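PDB 7LKK: aminofutalosine deaminase from Helicobacter pylori, which catalyses the hydrolytic deamination of aminofutalosine in the menaquinone pathway, and is held here in complex with iron and the inhibitor methylthio-coformycin. Local coordinates for residues A344-H349 and Q404-A409; M15-G20 and R414-G419. All blocks are in the same frame, centred on the assembly; numbering follows the deposited sequence.

Contact 1 of 2, residues A344-H349 and Q404-A409; sequences AFLLSH and QFLLHA
Leu-346 and Leu-406 meet between the last turns of helices 338-348 and 401-408, and their CA atoms are the nearest CA pair, 9.0 Å apart. Both CA-CB bonds aim at the opposite segment, but the side chains cross at about a right angle. The tighter part of the contact is one methyl group, since both approaches within 4.5 Å use Leu-346 CD1, which sits 4.2 Å from Leu-406 CB. It gets there because CG lies beside the backbone N, anti to the carbonyl carbon (chi1 -62°), and an extended chi2 of 179° carries CD1 straight outward. The same methyl lies 4.3 Å from Leu-407 CD2, a branch that swings in although its CB does not aim at the partner helix. Only 104 Å² is buried in all, with no polar bond between the segments, so the association is modest and purely apolar. Away from this methyl the contact gives way to the partly exposed outer flanks of the two helices: on one, Ser-348 OG bonds back to Ala-344 O (2.7 Å); on the other, His-408 NE2 bonds weakly to Gln-404 OE1. Arg-343 adds a polar link from helix 338-348, its NH1 bonding Leu-406 O and Ala-409 O. Leu-407 also packs on Tyr-93 of the second subunit, while Leu-406 reaches Ala-360 of helix 353-364 and Phe-405 turns to strand 69-80.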
# COMPACT_ATOMS: atom_id res chain seq x y z
N ALA A 344 0.15 0.93 4.24
CA ALA A 344 -0.77 1.84 3.57
C ALA A 344 -0.71 3.23 4.20
O ALA A 344 -0.75 4.24 3.50
CB ALA A 344 -2.19 1.29 3.61
N PHE A 345 -0.59 3.27 5.53
CA PHE A 345 -0.45 4.53 6.25
C PHE A 345 0.78 5.30 5.78
O PHE A 345 0.73 6.52 5.57
CB PHE A 345 -0.39 4.24 7.75
CG PHE A 345 -0.31 5.46 8.63
CD1 PHE A 345 -1.44 6.22 8.88
CD2 PHE A 345 0.88 5.81 9.23
CE1 PHE A 345 -1.37 7.33 9.71
CE2 PHE A 345 0.96 6.92 10.05
CZ PHE A 345 -0.17 7.68 10.29
N LEU A 346 1.91 4.60 5.61
CA LEU A 346 3.12 5.26 5.13
C LEU A 346 2.92 5.84 3.73
O LEU A 346 3.45 6.90 3.41
CB LEU A 346 4.29 4.27 5.13
CG LEU A 346 4.70 3.70 6.49
CD1 LEU A 346 5.86 2.73 6.33
CD2 LEU A 346 5.05 4.81 7.47
N LEU A 347 2.13 5.15 2.89
CA LEU A 347 1.89 5.62 1.53
C LEU A 347 0.88 6.75 1.46
O LEU A 347 0.86 7.48 0.47
CB LEU A 347 1.41 4.46 0.66
CG LEU A 347 2.41 3.32 0.43
CD1 LEU A 347 1.72 2.13 -0.21
CD2 LEU A 347 3.58 3.79 -0.42
N SER A 348 0.06 6.93 2.50
CA SER A 348 -1.06 7.85 2.46
C SER A 348 -0.73 9.25 2.98
O SER A 348 -1.59 10.13 2.93
CB SER A 348 -2.23 7.28 3.27
OG SER A 348 -2.63 6.02 2.77
N HIS A 349 0.49 9.47 3.46
CA HIS A 349 0.85 10.77 4.03
C HIS A 349 2.25 11.16 3.56
O HIS A 349 3.15 10.31 3.50
CB HIS A 349 0.79 10.74 5.56
CG HIS A 349 -0.52 10.25 6.09
ND1 HIS A 349 -1.58 11.10 6.35
CD2 HIS A 349 -0.95 9.00 6.40
CE1 HIS A 349 -2.60 10.39 6.81
NE2 HIS A 349 -2.25 9.12 6.84
N GLN A 404 12.42 0.06 8.48
CA GLN A 404 12.67 -1.23 7.84
C GLN A 404 11.77 -2.32 8.42
O GLN A 404 11.32 -3.21 7.70
CB GLN A 404 14.14 -1.63 7.98
CG GLN A 404 15.12 -0.66 7.33
CD GLN A 404 15.12 -0.73 5.82
OE1 GLN A 404 14.61 -1.68 5.23
NE2 GLN A 404 15.69 0.29 5.18
N PHE A 405 11.51 -2.26 9.73
CA PHE A 405 10.57 -3.20 10.34
C PHE A 405 9.19 -3.08 9.71
O PHE A 405 8.59 -4.08 9.31
CB PHE A 405 10.49 -2.96 11.85
CG PHE A 405 9.35 -3.67 12.51
CD1 PHE A 405 9.47 -5.00 12.89
CD2 PHE A 405 8.15 -3.02 12.74
CE1 PHE A 405 8.41 -5.66 13.49
CE2 PHE A 405 7.09 -3.68 13.35
CZ PHE A 405 7.23 -5.00 13.72
N LEU A 406 8.67 -1.85 9.62
CA LEU A 406 7.34 -1.65 9.04
C LEU A 406 7.29 -2.09 7.59
O LEU A 406 6.25 -2.56 7.12
CB LEU A 406 6.93 -0.18 9.16
CG LEU A 406 6.64 0.33 10.58
CD1 LEU A 406 6.30 1.81 10.56
CD2 LEU A 406 5.51 -0.47 11.21
N LEU A 407 8.40 -1.95 6.86
CA LEU A 407 8.41 -2.32 5.45
C LEU A 407 8.45 -3.83 5.25
O LEU A 407 7.84 -4.35 4.32
CB LEU A 407 9.60 -1.66 4.74
CG LEU A 407 9.53 -0.14 4.56
CD1 LEU A 407 10.80 0.37 3.91
CD2 LEU A 407 8.31 0.25 3.75
N HIS A 408 9.17 -4.55 6.12
CA HIS A 408 9.45 -5.96 5.89
C HIS A 408 8.69 -6.92 6.79
O HIS A 408 8.62 -8.10 6.47
CB HIS A 408 10.96 -6.22 6.02
CG HIS A 408 11.79 -5.43 5.07
ND1 HIS A 408 11.71 -5.59 3.70
CD2 HIS A 408 12.71 -4.46 5.28
CE1 HIS A 408 12.55 -4.75 3.11
NE2 HIS A 408 13.17 -4.06 4.05
N ALA A 409 8.11 -6.45 7.90
CA ALA A 409 7.39 -7.34 8.80
C ALA A 409 6.10 -7.83 8.14
O ALA A 409 5.27 -7.02 7.71
CB ALA A 409 7.08 -6.64 10.12

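Contact 2 of 2, residues M15-G20 and R414-G419; sequences MQEIIG and RLFLGG
The small beta domain beside the barrel, built from both ends of the chain, brings strands 17-21 and 414-417 face to face through side chains rather than backbone bonds. Their nearest CA atoms, those of Ile-19 and Arg-414, are 10.3 Å apart. Phe-416 lies between the two strands. Its CE1 lies 4.2 Å from Ile-19 CD1, an oblique approach in which the two side chains slide past each other in opposite directions. At another ring carbon, on the same side of the ring plane, CE2 is 4.0 Å from Glu-17 OE2, with the carboxylate plane turned 84° from the ring plane. Glu-17 reaches this far because its CG stands between the backbone N and the carbonyl carbon (chi1 54°) and the chain then runs extended. Gly-419 O is 3.9 Å from the same OE2, a proximity of two acceptors and not a bond. Gly-418 and Gly-419, both with positive phi, form the turn into strand 420-421. Phe-41 of strand 37-41 meets the Phe-416 ring edge-to-face. A four-strand N-terminal sheet facing a layer that draws on both chain ends, packed largely through Ile-19 and Phe-416, is consistent with the composite beta-sandwich that accompanies the barrel in many amidohydrolases.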
# COMPACT_ATOMS: atom_id res chain seq x y z
N MET A 15 5.61 -19.25 35.38
CA MET A 15 6.96 -18.88 35.78
C MET A 15 7.49 -17.74 34.93
O MET A 15 6.90 -17.35 33.91
CB MET A 15 7.89 -20.09 35.69
CG MET A 15 7.71 -21.11 36.80
SD MET A 15 8.65 -22.61 36.51
CE MET A 15 10.25 -21.94 36.07
N GLN A 16 8.62 -17.20 35.34
CA GLN A 16 9.28 -16.11 34.63
C GLN A 16 10.26 -16.67 33.60
O GLN A 16 10.81 -17.76 33.76
CB GLN A 16 10.02 -15.19 35.60
CG GLN A 16 9.10 -14.36 36.48
CD GLN A 16 9.87 -13.48 37.45
OE1 GLN A 16 11.10 -13.48 37.46
NE2 GLN A 16 9.15 -12.73 38.28
N GLU A 17 10.45 -15.90 32.52
CA GLU A 17 11.42 -16.25 31.49
C GLU A 17 12.01 -14.97 30.93
O GLU A 17 11.55 -13.86 31.23
CB GLU A 17 10.79 -17.11 30.39
CG GLU A 17 9.56 -16.50 29.75
CD GLU A 17 8.98 -17.36 28.65
OE1 GLU A 17 9.76 -17.94 27.86
OE2 GLU A 17 7.74 -17.47 28.56
N ILE A 18 13.04 -15.13 30.10
CA ILE A 18 13.74 -14.02 29.47
C ILE A 18 13.71 -14.23 27.97
O ILE A 18 13.97 -15.34 27.49
CB ILE A 18 15.19 -13.89 29.98
CG1 ILE A 18 15.23 -13.87 31.50
CG2 ILE A 18 15.86 -12.65 29.40
CD1 ILE A 18 16.64 -13.82 32.07
N ILE A 19 13.38 -13.17 27.22
CA ILE A 19 13.51 -13.17 25.77
C ILE A 19 14.23 -11.90 25.35
O ILE A 19 13.98 -10.82 25.91
CB ILE A 19 12.15 -13.29 25.04
CG1 ILE A 19 11.20 -12.17 25.46
CG2 ILE A 19 11.53 -14.66 25.28
CD1 ILE A 19 9.95 -12.10 24.60
N GLY A 20 15.14 -12.03 24.38
CA GLY A 20 15.87 -10.89 23.87
C GLY A 20 15.95 -10.95 22.35
O GLY A 20 15.69 -11.98 21.74
N ARG A 414 7.20 -15.05 17.07
CA ARG A 414 6.72 -15.42 18.40
C ARG A 414 5.69 -14.39 18.84
O ARG A 414 5.90 -13.18 18.68
CB ARG A 414 7.86 -15.48 19.42
CG ARG A 414 8.86 -16.59 19.17
CD ARG A 414 8.24 -17.95 19.43
NE ARG A 414 9.25 -19.01 19.45
CZ ARG A 414 9.85 -19.51 18.37
NH1 ARG A 414 9.54 -19.04 17.17
NH2 ARG A 414 10.75 -20.47 18.50
N LEU A 415 4.58 -14.88 19.39
CA LEU A 415 3.57 -14.02 19.99
C LEU A 415 3.30 -14.52 21.39
O LEU A 415 2.91 -15.68 21.57
CB LEU A 415 2.28 -14.00 19.15
CG LEU A 415 1.17 -13.09 19.67
CD1 LEU A 415 1.65 -11.65 19.76
CD2 LEU A 415 -0.07 -13.19 18.79
N PHE A 416 3.51 -13.66 22.38
CA PHE A 416 3.18 -13.94 23.77
C PHE A 416 2.07 -12.99 24.20
O PHE A 416 2.17 -11.78 23.99
CB PHE A 416 4.40 -13.77 24.68
CG PHE A 416 5.54 -14.69 24.37
CD1 PHE A 416 6.50 -14.34 23.43
CD2 PHE A 416 5.66 -15.91 25.02
CE1 PHE A 416 7.55 -15.19 23.15
CE2 PHE A 416 6.71 -16.76 24.73
CZ PHE A 416 7.66 -16.40 23.80
N LEU A 417 1.01 -13.55 24.79
CA LEU A 417 -0.11 -12.76 25.28
C LEU A 417 -0.34 -13.13 26.74
O LEU A 417 -0.59 -14.30 27.05
CB LEU A 417 -1.37 -13.01 24.45
CG LEU A 417 -1.31 -12.50 23.01
CD1 LEU A 417 -2.62 -12.73 22.28
CD2 LEU A 417 -0.91 -11.03 22.97
N GLY A 418 -0.26 -12.13 27.62
CA GLY A 418 -0.27 -12.41 29.04
C GLY A 418 0.82 -13.37 29.48
O GLY A 418 0.63 -14.13 30.43
N GLY A 419 1.97 -13.35 28.79
CA GLY A 419 3.07 -14.22 29.12
C GLY A 419 2.99 -15.62 28.56
O GLY A 419 3.96 -16.37 28.68

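In the fold
Contact 1 is nested within the chain loop closed by contact 2: helix 401-408 is followed, after a short connection, by strand 414-417. The centres of the contacts are about 27 Å apart and their nearest atoms about 9 Å, so the two do not touch. Strand 69-80 runs near both: Phe-405 and Leu-415, in the segments but not touching across the contacts, pack on it, as does Ile-19. The far end of that strand carries His-79, an iron ligand that also lines the inhibitor pocket, yet both contacts lie away from this site. The centre of contact 1, which borders the second subunit, lies about 17 Å from the centre of the chain; that of contact 2, untouched by it, about 24 Å.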